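Local coordinates for CELL WALL surface anchor family protein (Streptococcus pneumoniae, PDB 2X9W) that probably forms the backbone of the pneumococcal pilus as the repeating, cell-wall-linked RrgB subunit, at residues D275-G280 against Q422-T427. The protein carries 1 engineered substitution. Sequence-based numbering, arbitrary orientation.
Sequences DNRLAG and QGIEYT
Two surface loops of the C-terminal Cna-B-like, prealbumin-type part of this pilin are joined here by one arginine. Arg277, in the loop between strands 260-271 and 282-286, reaches across to Glu425 and Tyr426, in the loop between strands 408-412 and 436-439. Its guanidinium meets two consecutive backbone carbonyls edge-on. NH2 of Arg277 donates to O of Glu425 at 2.8 Å, with an N-H...O angle of 158°. NH1 of Arg277 donates to O of Tyr426 at 3.1 Å. Both oxygens lie close to the guanidinium plane. The carbonyls are met differently: NH2 is tilted moderately from the Glu425 carbonyl plane, whereas NH1 sits 55° out of that of Tyr426. The extended run from CG to NE spans the distance between the backbones, where the Arg277 and Thr427 CA atoms are 10.2 Å apart.

CD1 of Ile424 lies over one guanidinium face. CG1 of Ile424 comes within 4.0 Å of NH2 of Arg277, a position set by CG1 standing anti to the backbone N (chi1 -165°). CB of Glu425 also touches NH2, but its carboxylate turns to the backbone N atoms of Gly429 and Gly431. NH1 has a second acceptor, O of Gln377, which should further restrain rotation of the group. Asp275 OD1 forms a salt bridge to Lys437. Arg277 and Ile424 both rest on Val269 of strand 260-271. One arginine thus donates to two successive main-chain carbonyls, here joining two sequence-distant loops beside the beta sheet of a Cna-B-type domain.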
ATOM      1  N   ASP A 275       1.290  36.805  -3.214  1.00 26.49           N
ATOM      2  CA  ASP A 275       0.974  35.583  -2.460  1.00 25.54           C
ATOM      3  C   ASP A 275      -0.505  35.343  -2.154  1.00 28.07           C
ATOM      4  O   ASP A 275      -0.823  34.503  -1.319  1.00 28.72           O
ATOM      5  CB  ASP A 275       1.756  35.518  -1.139  1.00 31.85           C
ATOM      6  CG  ASP A 275       3.112  34.869  -1.293  1.00 39.50           C
ATOM      7  OD1 ASP A 275       3.340  34.131  -2.274  1.00 39.50           O
ATOM      8  OD2 ASP A 275       3.960  35.095  -0.424  1.00 45.73           O
ATOM      9  N   ASN A 276      -1.405  36.073  -2.802  1.00 26.73           N
ATOM     10  CA  ASN A 276      -2.835  35.730  -2.760  1.00 21.63           C
ATOM     11  C   ASN A 276      -3.047  34.373  -3.465  1.00 24.30           C
ATOM     12  O   ASN A 276      -2.568  34.194  -4.591  1.00 25.24           O
ATOM     13  CB  ASN A 276      -3.657  36.775  -3.532  1.00 30.43           C
ATOM     14  CG  ASN A 276      -3.492  38.194  -2.993  1.00 39.42           C
ATOM     15  OD1 ASN A 276      -3.503  38.423  -1.782  1.00 43.85           O
ATOM     16  ND2 ASN A 276      -3.343  39.151  -3.899  1.00 37.28           N
ATOM     17  N   ARG A 277      -3.792  33.457  -2.834  1.00 24.55           N
ATOM     18  CA  ARG A 277      -4.070  32.126  -3.400  1.00 28.24           C
ATOM     19  C   ARG A 277      -5.207  32.169  -4.431  1.00 23.40           C
ATOM     20  O   ARG A 277      -6.250  32.833  -4.216  1.00 24.28           O
ATOM     21  CB  ARG A 277      -4.364  31.118  -2.274  1.00 25.31           C
ATOM     22  CG  ARG A 277      -3.161  30.926  -1.321  1.00 21.26           C
ATOM     23  CD  ARG A 277      -3.592  30.563   0.103  1.00 24.22           C
ATOM     24  NE  ARG A 277      -2.413  30.325   0.947  1.00 24.94           N
ATOM     25  CZ  ARG A 277      -1.852  29.138   1.152  1.00 26.74           C
ATOM     26  NH1 ARG A 277      -2.354  28.044   0.592  1.00 21.10           N
ATOM     27  NH2 ARG A 277      -0.786  29.042   1.927  1.00 23.46           N
ATOM     28  N   LEU A 278      -5.008  31.466  -5.540  1.00 19.43           N
ATOM     29  CA  LEU A 278      -5.882  31.618  -6.716  1.00 19.72           C
ATOM     30  C   LEU A 278      -6.548  30.309  -7.121  1.00 20.61           C
ATOM     31  O   LEU A 278      -5.892  29.275  -7.227  1.00 20.69           O
ATOM     32  CB  LEU A 278      -5.104  32.194  -7.904  1.00 21.34           C
ATOM     33  CG  LEU A 278      -4.279  33.481  -7.681  1.00 29.85           C
ATOM     34  CD1 LEU A 278      -3.420  33.838  -8.896  1.00 25.60           C
ATOM     35  CD2 LEU A 278      -5.152  34.686  -7.288  1.00 26.32           C
ATOM     36  N   ALA A 279      -7.861  30.368  -7.316  1.00 19.13           N
ATOM     37  CA  ALA A 279      -8.681  29.190  -7.620  1.00 22.41           C
ATOM     38  C   ALA A 279      -8.810  28.963  -9.132  1.00 23.58           C
ATOM     39  O   ALA A 279      -8.854  29.922  -9.900  1.00 23.62           O
ATOM     40  CB  ALA A 279     -10.087  29.392  -7.017  1.00 19.19           C
ATOM     41  N   GLY A 280      -8.875  27.701  -9.559  1.00 24.71           N
ATOM     42  CA  GLY A 280      -9.257  27.384 -10.930  1.00 20.81           C
ATOM     43  C   GLY A 280      -8.130  27.365 -11.944  1.00 25.28           C
ATOM     44  O   GLY A 280      -8.389  27.294 -13.138  1.00 21.32           O
ATOM     45  N   GLN A 422      10.039  24.272   1.565  1.00 17.47           N
ATOM     46  CA  GLN A 422       9.738  24.358   0.129  1.00 15.37           C
ATOM     47  C   GLN A 422       9.199  25.708  -0.323  1.00 19.54           C
ATOM     48  O   GLN A 422       9.140  25.985  -1.529  1.00 20.78           O
ATOM     49  CB  GLN A 422       8.792  23.224  -0.310  1.00 16.84           C
ATOM     50  CG  GLN A 422       9.312  21.842   0.115  1.00 22.33           C
ATOM     51  CD  GLN A 422       8.657  20.705  -0.608  1.00 26.34           C
ATOM     52  OE1 GLN A 422       8.214  19.734   0.008  1.00 28.30           O
ATOM     53  NE2 GLN A 422       8.600  20.803  -1.929  1.00 22.57           N
ATOM     54  N   GLY A 423       8.824  26.554   0.634  1.00 18.94           N
ATOM     55  CA  GLY A 423       8.595  27.959   0.327  1.00 21.73           C
ATOM     56  C   GLY A 423       7.187  28.479   0.551  1.00 21.03           C
ATOM     57  O   GLY A 423       6.997  29.692   0.639  1.00 21.59           O
ATOM     58  N   ILE A 424       6.205  27.589   0.647  1.00 15.59           N
ATOM     59  CA  ILE A 424       4.861  28.035   1.004  1.00 16.72           C
ATOM     60  C   ILE A 424       4.096  26.940   1.706  1.00 18.27           C
ATOM     61  O   ILE A 424       4.286  25.759   1.437  1.00 17.11           O
ATOM     62  CB  ILE A 424       4.045  28.582  -0.228  1.00 18.87           C
ATOM     63  CG1 ILE A 424       2.810  29.373   0.238  1.00 19.53           C
ATOM     64  CG2 ILE A 424       3.672  27.465  -1.193  1.00 17.33           C
ATOM     65  CD1 ILE A 424       2.066  30.073  -0.950  1.00 29.28           C
ATOM     66  N   GLU A 425       3.232  27.332   2.636  1.00 13.05           N
ATOM     67  CA  GLU A 425       2.395  26.351   3.342  1.00 12.07           C
ATOM     68  C   GLU A 425       1.350  25.849   2.370  1.00 18.74           C
ATOM     69  O   GLU A 425       0.682  26.663   1.725  1.00 19.85           O
ATOM     70  CB  GLU A 425       1.703  27.055   4.510  1.00 15.98           C
ATOM     71  CG  GLU A 425       2.661  27.441   5.634  1.00 19.07           C
ATOM     72  CD  GLU A 425       2.030  28.422   6.639  1.00 24.88           C
ATOM     73  OE1 GLU A 425       1.427  29.431   6.214  1.00 22.98           O
ATOM     74  OE2 GLU A 425       2.146  28.181   7.857  1.00 21.85           O
ATOM     75  N   TYR A 426       1.201  24.528   2.247  1.00 13.79           N
ATOM     76  CA  TYR A 426       0.113  23.992   1.409  1.00 16.99           C
ATOM     77  C   TYR A 426      -1.207  24.563   1.914  1.00 19.27           C
ATOM     78  O   TYR A 426      -2.060  25.053   1.139  1.00 17.95           O
ATOM     79  CB  TYR A 426       0.075  22.478   1.530  1.00 16.09           C
ATOM     80  CG  TYR A 426      -0.776  21.743   0.508  1.00 16.96           C
ATOM     81  CD1 TYR A 426      -0.645  21.988  -0.859  1.00 15.53           C
ATOM     82  CD2 TYR A 426      -1.650  20.740   0.924  1.00 18.17           C
ATOM     83  CE1 TYR A 426      -1.413  21.277  -1.776  1.00 17.50           C
ATOM     84  CE2 TYR A 426      -2.406  20.025   0.026  1.00 23.06           C
ATOM     85  CZ  TYR A 426      -2.274  20.297  -1.329  1.00 25.06           C
ATOM     86  OH  TYR A 426      -3.018  19.579  -2.236  1.00 25.33           O
ATOM     87  N   THR A 427      -1.385  24.504   3.227  1.00 20.93           N
ATOM     88  CA  THR A 427      -2.564  25.115   3.821  1.00 19.67           C
ATOM     89  C   THR A 427      -2.103  26.269   4.707  1.00 20.79           C
ATOM     90  O   THR A 427      -1.318  26.055   5.620  1.00 23.62           O
ATOM     91  CB  THR A 427      -3.338  24.070   4.663  1.00 23.23           C
ATOM     92  OG1 THR A 427      -3.811  23.038   3.798  1.00 25.18           O
ATOM     93  CG2 THR A 427      -4.527  24.708   5.417  1.00 27.90           C
TER